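Local coordinates for beta-glucosidase (Chaetomella raphigera, PDB 6JXG), which probably hydrolyses terminal, non-reducing beta-D-glucosyl residues with release of beta-D-glucose, as a secreted family 3 glycosidase of cellulose breakdown, at residues N202-T207 and N212-T217; I218-L223 and G246-M251; A234-H237 and G241-N244. One frame throughout, in Å; residues are numbered along the deposited sequence.

In the fold
All three contacts lie in the TIM-barrel-type N-terminal domain of a family 3 glycosidase, on one side of the chain's centre. Interactions 1 and 2 share helix 214-222, their centres about 10 Å apart: in interaction 1 the start of the helix packs against the glycan-bearing hairpin, and interaction 2 ties its later part to loop 246-251. Lys220's side chain is about 13 Å from a bound NAG. Interaction 3 is nested inside the loop closed by interaction 2, about 11 Å from each of the others between centres. Leu247 N probably bonds to Ser242 O, at 3.1 Å, joining interactions 2 and 3. The sugar of interaction 1 is an N-linked glycan on Asn205, not a substrate.

Interaction 1 (N202-T207 and N212-T217); sequences NKFNET and NNFLTT. With NAG (2-acetamido-2-deoxy-beta-D-glucopyranose), chain D.
Asn212, just ahead of the turn leading into helix 214-222, and Phe214 in its first turn close over the beta hairpin of strands 203-204 and 207-208, whose type I' turn runs from Phe204 to Thr207. The carboxamide of Asn212 faces two ways. Asn212 OD1 accepts from Phe214 N at 2.9 Å in a nearly straight capping bond, while its ND2 gives a weak, long bond to Thr207 O at 3.4 Å. That carbonyl already accepts from Phe204 N within the hairpin, so the amide adds a second, looser grip. CG of Asn212 lies anti to its backbone N (chi1 -167°), which carries the amide toward the turn. Alongside, Thr207 CG2 rests 3.9 Å from Asn212 CA. The two phenylalanines form an offset stack, centroids 4.9 Å apart and planes inclined at 30°. Phe214 CE1 sits over one face of the Phe204 ring, shifted toward its rim and 3.4 Å from Phe204 CG, and Phe214 CZ reaches back to Phe204 CB. Phe178 of helix 175-182 meets Phe204, and Phe157, at the end of barrel strand 151-157, meets Phe214. Asn205, which follows Phe204 in the turn, is N-glycosylated through an ND2 to NAG C1 bond of 1.4 Å, and the sugar's acetamido group comes up to the edge of the Phe204 ring: NAG C7 lies in the ring plane, 3.8 Å from Phe204 CE1.

Interaction 2 (I218-L223 and G246-M251); sequences ILKGEL and GLDVAM
Lys220 and Asp248 form a salt bridge between helix 214-222 and the loop that follows helix 239-245. Lys220 NZ meets Asp248 OD2 at 2.8 Å, on the syn side and 18° out of the carboxylate plane; its bond to Asp248 OD1, at 3.1 Å, is weak. A further bond of 2.8 Å runs from Lys220 NZ to Gly246 O, the donor tilted 23° from the carbonyl plane. The ammonium is thus held by a charged group and a backbone carbonyl together. The lysine chain is extended beyond CG and approaches the aspartate head-on, from the opposite direction, its CE 3.5 Å from Asp248 OD2. Gly246, the first residue beyond helix 239-245, takes positive phi in a Schellman motif; any side chain there would collide with the carbonyl oxygen of the residue before and crowd the lysine ammonium. Were Lys220 replaced by an alanine, Gly246 O would probably lose this donor and Asp248 one of its cationic partners. Arg280 NH2 of helix 278-294 also forms a salt bridge with Asp248 OD1, and Asp248 OD2 accepts from the backbone N of Val229 in strand 228-231. Met284 and Arg287 of helix 278-294 also pack on the aspartate. With a lysine and an arginine bound to it and a backbone N-H on the same group, this buried carboxylate is likely to stay ionised.

Interaction 3 (A234-H237 and G241-N244); sequences AAQH and GSAN
Gln236 reaches across to Ser242 through an extended side chain. Its CB begins 4.8 Å from Ser242 CB. With CG anti to the backbone N (chi1 173°), the chain then swings alongside the serine: Gln236 CG lies 3.6 Å from Ser242 OG, and CD keeps a similar distance, 3.7 Å from the same hydroxyl. At the tip the two ends of the amide have different neighbours. Gln236 OE1 comes to 2.9 Å from Ser242 OG, yet a hydrogen bond here is not settled, because Thr238 O, one turn earlier in the chain, is within reach of the same single proton and is the stronger partner. Gln236 NE2 turns to Ala250 CB of loop 246-251. The fold is the TIM-barrel-type domain: the glutamine stands in the loop after strand 228-231, and Ser242 in helix 239-245, so the contact folds this loop back on the helix that follows it. Ser242 OG sits between its backbone N and carbonyl carbon (chi1 57°), a rotamer that lets it lie near the carbonyl of Thr238. Trp263 packs on both side chains and Leu262 on the glutamine.

Interaction 1 (N202-T207 and N212-T217)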
loop_
_atom_site.group_PDB
_atom_site.type_symbol
_atom_site.label_atom_id
_atom_site.label_comp_id
_atom_site.label_asym_id
_atom_site.label_seq_id
_atom_site.Cartn_x
_atom_site.Cartn_y
_atom_site.Cartn_z
ATOM N N ASN A 202 -6.832 -2.173 -17.022
ATOM C CA ASN A 202 -6.096 -1.692 -18.158
ATOM C C ASN A 202 -5.761 -2.853 -19.070
ATOM O O ASN A 202 -5.853 -4.009 -18.672
ATOM C CB ASN A 202 -4.801 -0.996 -17.700
ATOM C CG ASN A 202 -3.984 -1.919 -16.757
ATOM O OD1 ASN A 202 -4.338 -2.120 -15.597
ATOM N ND2 ASN A 202 -2.958 -2.546 -17.298
ATOM N N LYS A 203 -5.360 -2.544 -20.313
ATOM C CA LYS A 203 -4.770 -3.566 -21.153
ATOM C C LYS A 203 -3.331 -3.758 -20.691
ATOM O O LYS A 203 -2.683 -2.806 -20.238
ATOM C CB LYS A 203 -4.809 -3.214 -22.666
ATOM C CG LYS A 203 -6.176 -2.852 -23.115
ATOM C CD LYS A 203 -6.260 -2.434 -24.552
ATOM C CE LYS A 203 -7.719 -2.240 -24.923
ATOM N NZ LYS A 203 -7.719 -1.638 -26.255
ATOM N N PHE A 204 -2.864 -4.973 -20.805
ATOM C CA PHE A 204 -1.448 -5.297 -20.705
ATOM C C PHE A 204 -0.973 -5.890 -22.058
ATOM O O PHE A 204 -1.503 -6.879 -22.514
ATOM C CB PHE A 204 -1.182 -6.327 -19.578
ATOM C CG PHE A 204 0.267 -6.597 -19.377
ATOM C CD1 PHE A 204 0.909 -7.563 -20.116
ATOM C CD2 PHE A 204 0.997 -5.835 -18.495
ATOM C CE1 PHE A 204 2.257 -7.782 -19.971
ATOM C CE2 PHE A 204 2.360 -6.026 -18.372
ATOM C CZ PHE A 204 2.975 -6.987 -19.109
ATOM N N ASN A 205 0.069 -5.325 -22.652
ATOM C CA ASN A 205 0.557 -5.792 -23.963
ATOM C C ASN A 205 -0.600 -5.909 -24.923
ATOM O O ASN A 205 -0.653 -6.841 -25.738
ATOM C CB ASN A 205 1.337 -7.100 -23.858
ATOM C CG ASN A 205 2.804 -6.874 -23.460
ATOM O OD1 ASN A 205 3.207 -5.780 -23.057
ATOM N ND2 ASN A 205 3.564 -7.916 -23.519
ATOM N N GLU A 206 -1.449 -4.916 -24.839
ATOM C CA GLU A 206 -2.610 -4.683 -25.729
ATOM C C GLU A 206 -3.827 -5.558 -25.562
ATOM O O GLU A 206 -4.793 -5.432 -26.332
ATOM C CB GLU A 206 -2.172 -4.567 -27.215
ATOM C CG GLU A 206 -1.088 -3.508 -27.454
ATOM C CD GLU A 206 -1.515 -2.067 -27.214
ATOM O OE1 GLU A 206 -0.584 -1.260 -26.950
ATOM O OE2 GLU A 206 -2.739 -1.715 -27.306
ATOM N N THR A 207 -3.844 -6.392 -24.527
ATOM C CA THR A 207 -5.027 -7.184 -24.189
ATOM C C THR A 207 -5.456 -6.913 -22.729
ATOM O O THR A 207 -4.626 -6.994 -21.777
ATOM C CB THR A 207 -4.723 -8.695 -24.366
ATOM O OG1 THR A 207 -4.437 -8.955 -25.737
ATOM C CG2 THR A 207 -5.889 -9.553 -23.912
ATOM N N ASN A 212 -6.457 -11.689 -20.525
ATOM C CA ASN A 212 -5.069 -11.922 -20.916
ATOM C C ASN A 212 -4.583 -13.213 -20.347
ATOM O O ASN A 212 -4.578 -13.428 -19.120
ATOM C CB ASN A 212 -4.179 -10.750 -20.367
ATOM C CG ASN A 212 -2.815 -10.730 -20.972
ATOM O OD1 ASN A 212 -2.090 -11.777 -21.012
ATOM N ND2 ASN A 212 -2.457 -9.589 -21.532
ATOM N N ASN A 213 -4.052 -14.073 -21.227
ATOM C CA ASN A 213 -3.620 -15.377 -20.805
ATOM C C ASN A 213 -2.507 -15.345 -19.762
ATOM O O ASN A 213 -2.204 -16.373 -19.228
ATOM C CB ASN A 213 -3.115 -16.228 -21.993
ATOM C CG ASN A 213 -4.245 -16.686 -22.915
ATOM O OD1 ASN A 213 -5.427 -16.475 -22.700
ATOM N ND2 ASN A 213 -3.854 -17.297 -23.987
ATOM N N PHE A 214 -1.882 -14.200 -19.504
ATOM C CA PHE A 214 -0.924 -14.112 -18.387
ATOM C C PHE A 214 -1.428 -14.443 -17.000
ATOM O O PHE A 214 -0.650 -14.733 -16.086
ATOM C CB PHE A 214 -0.104 -12.847 -18.452
ATOM C CG PHE A 214 -0.714 -11.583 -17.910
ATOM C CD1 PHE A 214 0.151 -10.512 -17.677
ATOM C CD2 PHE A 214 -2.064 -11.397 -17.713
ATOM C CE1 PHE A 214 -0.341 -9.257 -17.271
ATOM C CE2 PHE A 214 -2.554 -10.156 -17.293
ATOM C CZ PHE A 214 -1.702 -9.086 -17.047
ATOM N N LEU A 215 -2.739 -14.421 -16.840
ATOM C CA LEU A 215 -3.332 -14.939 -15.604
ATOM C C LEU A 215 -2.990 -16.385 -15.438
ATOM O O LEU A 215 -2.696 -16.847 -14.291
ATOM C CB LEU A 215 -4.828 -14.750 -15.620
ATOM C CG LEU A 215 -5.428 -13.370 -15.788
ATOM C CD1 LEU A 215 -6.979 -13.386 -15.680
ATOM C CD2 LEU A 215 -4.827 -12.396 -14.796
ATOM N N THR A 216 -2.965 -17.129 -16.548
ATOM C CA THR A 216 -2.609 -18.529 -16.476
ATOM C C THR A 216 -1.091 -18.740 -16.509
ATOM O O THR A 216 -0.562 -19.530 -15.736
ATOM C CB THR A 216 -3.286 -19.241 -17.630
ATOM O OG1 THR A 216 -4.680 -19.230 -17.359
ATOM C CG2 THR A 216 -2.803 -20.705 -17.839
ATOM N N THR A 217 -0.391 -18.061 -17.444
ATOM C CA THR A 217 1.057 -18.355 -17.655
ATOM C C THR A 217 1.958 -17.760 -16.569
ATOM O O THR A 217 2.937 -18.378 -16.143
ATOM C CB THR A 217 1.519 -17.893 -19.039
ATOM O OG1 THR A 217 1.338 -16.480 -19.169
ATOM C CG2 THR A 217 0.704 -18.612 -20.110
HETATM C C1 NAG D . 4.957 -7.900 -23.225
HETATM C C2 NAG D . 5.363 -9.334 -22.881
HETATM C C3 NAG D . 6.877 -9.343 -22.882
HETATM C C4 NAG D . 7.314 -8.930 -24.263
HETATM C C5 NAG D . 7.028 -7.439 -24.217
HETATM C C6 NAG D . 7.769 -6.736 -25.333
HETATM C C7 NAG D . 3.891 -10.828 -21.479
HETATM C C8 NAG D . 2.968 -11.210 -22.566
HETATM N N2 NAG D . 4.924 -9.955 -21.632
HETATM O O3 NAG D . 7.315 -10.637 -22.621
HETATM O O4 NAG D . 8.609 -9.340 -24.480
HETATM O O5 NAG D . 5.603 -7.469 -24.416
HETATM O O6 NAG D . 7.129 -7.279 -26.470
HETATM O O7 NAG D . 3.595 -11.302 -20.367
#

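Interaction 2 (I218-L223 and G246-M251)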
loop_
_atom_site.group_PDB
_atom_site.type_symbol
_atom_site.label_atom_id
_atom_site.label_comp_id
_atom_site.label_asym_id
_atom_site.label_seq_id
_atom_site.Cartn_x
_atom_site.Cartn_y
_atom_site.Cartn_z
ATOM N N ILE A 218 1.619 -16.567 -16.061
ATOM C CA ILE A 218 2.440 -15.951 -15.018
ATOM C C ILE A 218 1.925 -16.298 -13.617
ATOM O O ILE A 218 2.630 -16.921 -12.831
ATOM C CB ILE A 218 2.507 -14.438 -15.165
ATOM C CG1 ILE A 218 3.014 -14.024 -16.573
ATOM C CG2 ILE A 218 3.327 -13.846 -14.028
ATOM C CD1 ILE A 218 4.332 -14.673 -16.975
ATOM N N LEU A 219 0.684 -15.898 -13.281
ATOM C CA LEU A 219 0.194 -16.126 -11.915
ATOM C C LEU A 219 0.126 -17.641 -11.605
ATOM O O LEU A 219 0.718 -18.116 -10.598
ATOM C CB LEU A 219 -1.199 -15.518 -11.744
ATOM C CG LEU A 219 -1.347 -14.047 -11.287
ATOM C CD1 LEU A 219 -0.133 -13.236 -10.967
ATOM C CD2 LEU A 219 -2.656 -13.339 -11.692
ATOM N N LYS A 220 -0.629 -18.371 -12.420
ATOM C CA LYS A 220 -0.859 -19.784 -12.123
ATOM C C LYS A 220 0.260 -20.724 -12.566
ATOM O O LYS A 220 0.358 -21.840 -12.015
ATOM C CB LYS A 220 -2.192 -20.216 -12.723
ATOM C CG LYS A 220 -3.353 -19.358 -12.196
ATOM C CD LYS A 220 -4.697 -19.663 -12.785
ATOM C CE LYS A 220 -5.819 -18.993 -12.000
ATOM N NZ LYS A 220 -7.108 -19.271 -12.638
ATOM N N GLY A 221 1.057 -20.296 -13.553
ATOM C CA GLY A 221 2.186 -21.122 -14.094
ATOM C C GLY A 221 3.494 -20.798 -13.364
ATOM O O GLY A 221 3.894 -21.525 -12.451
ATOM N N GLU A 222 4.100 -19.667 -13.724
ATOM C CA GLU A 222 5.378 -19.275 -13.195
ATOM C C GLU A 222 5.333 -19.224 -11.678
ATOM O O GLU A 222 6.216 -19.682 -11.056
ATOM C CB GLU A 222 5.886 -17.917 -13.701
ATOM C CG GLU A 222 6.168 -17.783 -15.145
ATOM C CD GLU A 222 7.082 -16.567 -15.504
ATOM O OE1 GLU A 222 7.473 -16.540 -16.683
ATOM O OE2 GLU A 222 7.365 -15.712 -14.654
ATOM N N LEU A 223 4.300 -18.613 -11.137
ATOM C CA LEU A 223 4.198 -18.386 -9.732
ATOM C C LEU A 223 3.339 -19.477 -8.980
ATOM O O LEU A 223 3.243 -19.426 -7.758
ATOM C CB LEU A 223 3.745 -16.954 -9.469
ATOM C CG LEU A 223 4.665 -15.831 -10.024
ATOM C CD1 LEU A 223 4.072 -14.491 -9.734
ATOM C CD2 LEU A 223 6.042 -15.963 -9.369
ATOM N N GLY A 246 -7.991 -17.453 -17.880
ATOM C CA GLY A 246 -7.802 -17.890 -16.526
ATOM C C GLY A 246 -8.508 -17.085 -15.432
ATOM O O GLY A 246 -8.148 -17.195 -14.277
ATOM N N LEU A 247 -9.486 -16.280 -15.790
ATOM C CA LEU A 247 -10.312 -15.609 -14.823
ATOM C C LEU A 247 -11.120 -16.707 -14.090
ATOM O O LEU A 247 -11.484 -17.704 -14.711
ATOM C CB LEU A 247 -11.238 -14.607 -15.426
ATOM C CG LEU A 247 -12.154 -13.759 -14.560
ATOM C CD1 LEU A 247 -11.292 -12.851 -13.687
ATOM C CD2 LEU A 247 -13.126 -12.920 -15.382
ATOM N N ASP A 248 -11.374 -16.512 -12.789
ATOM C CA ASP A 248 -12.188 -17.474 -12.001
ATOM C C ASP A 248 -13.490 -16.929 -11.491
ATOM O O ASP A 248 -14.462 -17.700 -11.339
ATOM C CB ASP A 248 -11.397 -18.022 -10.846
ATOM C CG ASP A 248 -10.097 -18.693 -11.309
ATOM O OD1 ASP A 248 -10.193 -19.604 -12.190
ATOM O OD2 ASP A 248 -9.003 -18.322 -10.805
ATOM N N VAL A 249 -13.548 -15.641 -11.226
ATOM C CA VAL A 249 -14.760 -15.020 -10.729
ATOM C C VAL A 249 -15.017 -13.668 -11.401
ATOM O O VAL A 249 -14.134 -12.805 -11.441
ATOM C CB VAL A 249 -14.686 -14.755 -9.214
ATOM C CG1 VAL A 249 -16.002 -14.168 -8.680
ATOM C CG2 VAL A 249 -14.360 -16.036 -8.462
ATOM N N ALA A 250 -16.239 -13.491 -11.905
ATOM C CA ALA A 250 -16.619 -12.268 -12.586
ATOM C C ALA A 250 -17.420 -11.376 -11.674
ATOM O O ALA A 250 -18.533 -11.739 -11.313
ATOM C CB ALA A 250 -17.422 -12.562 -13.853
ATOM N N MET A 251 -16.862 -10.234 -11.313
ATOM C CA MET A 251 -17.558 -9.311 -10.442
ATOM C C MET A 251 -17.801 -7.966 -11.146
ATOM O O MET A 251 -16.912 -7.501 -11.806
ATOM C CB MET A 251 -16.688 -9.055 -9.200
ATOM C CG MET A 251 -16.738 -10.190 -8.204
ATOM S SD MET A 251 -18.389 -10.231 -7.429
ATOM C CE MET A 251 -18.579 -11.997 -7.273
#

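Interaction 3 (A234-H237 and G241-N244)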
loop_
_atom_site.group_PDB
_atom_site.type_symbol
_atom_site.label_atom_id
_atom_site.label_comp_id
_atom_site.label_asym_id
_atom_site.label_seq_id
_atom_site.Cartn_x
_atom_site.Cartn_y
_atom_site.Cartn_z
ATOM N N ALA A 234 -16.543 -4.985 -13.323
ATOM C CA ALA A 234 -16.895 -4.897 -14.746
ATOM C C ALA A 234 -15.643 -4.806 -15.637
ATOM O O ALA A 234 -15.667 -4.124 -16.678
ATOM C CB ALA A 234 -17.865 -3.752 -15.025
ATOM N N ALA A 235 -14.555 -5.462 -15.225
ATOM C CA ALA A 235 -13.299 -5.467 -16.014
ATOM C C ALA A 235 -13.304 -6.686 -16.952
ATOM O O ALA A 235 -12.395 -6.865 -17.762
ATOM C CB ALA A 235 -12.045 -5.449 -15.119
ATOM N N GLN A 236 -14.362 -7.530 -16.883
ATOM C CA GLN A 236 -14.488 -8.670 -17.806
ATOM C C GLN A 236 -15.091 -8.096 -19.120
ATOM O O GLN A 236 -15.998 -7.270 -19.054
ATOM C CB GLN A 236 -15.434 -9.749 -17.270
ATOM C CG GLN A 236 -15.769 -10.889 -18.200
ATOM C CD GLN A 236 -16.759 -11.877 -17.589
ATOM O OE1 GLN A 236 -16.544 -13.100 -17.603
ATOM N NE2 GLN A 236 -17.831 -11.352 -17.058
ATOM N N HIS A 237 -14.612 -8.550 -20.269
ATOM C CA HIS A 237 -15.046 -8.037 -21.568
ATOM C C HIS A 237 -15.738 -9.059 -22.414
ATOM O O HIS A 237 -16.583 -8.677 -23.219
ATOM C CB HIS A 237 -13.859 -7.477 -22.394
ATOM C CG HIS A 237 -13.286 -6.279 -21.751
ATOM N ND1 HIS A 237 -13.724 -5.014 -22.038
ATOM C CD2 HIS A 237 -12.497 -6.170 -20.657
ATOM C CE1 HIS A 237 -13.149 -4.152 -21.214
ATOM N NE2 HIS A 237 -12.414 -4.836 -20.356
ATOM N N GLY A 241 -13.118 -15.222 -23.835
ATOM C CA GLY A 241 -11.773 -14.673 -23.590
ATOM C C GLY A 241 -11.350 -14.772 -22.165
ATOM O O GLY A 241 -10.260 -15.281 -21.871
ATOM N N SER A 242 -12.223 -14.295 -21.274
ATOM C CA SER A 242 -11.910 -14.277 -19.875
ATOM C C SER A 242 -11.754 -15.691 -19.292
ATOM O O SER A 242 -10.812 -15.952 -18.550
ATOM C CB SER A 242 -12.954 -13.469 -19.092
ATOM O OG SER A 242 -14.274 -13.951 -19.276
ATOM N N ALA A 243 -12.732 -16.573 -19.522
ATOM C CA ALA A 243 -12.627 -17.942 -19.055
ATOM C C ALA A 243 -11.303 -18.574 -19.469
ATOM O O ALA A 243 -10.599 -19.199 -18.651
ATOM C CB ALA A 243 -13.810 -18.782 -19.569
ATOM N N ASN A 244 -11.019 -18.482 -20.751
ATOM C CA ASN A 244 -9.841 -19.184 -21.336
ATOM C C ASN A 244 -8.523 -18.577 -20.924
ATOM O O ASN A 244 -7.508 -19.285 -20.835
ATOM C CB ASN A 244 -9.988 -19.310 -22.825
ATOM C CG ASN A 244 -11.038 -20.326 -23.193
ATOM O OD1 ASN A 244 -11.537 -21.095 -22.340
ATOM N ND2 ASN A 244 -11.410 -20.314 -24.461
#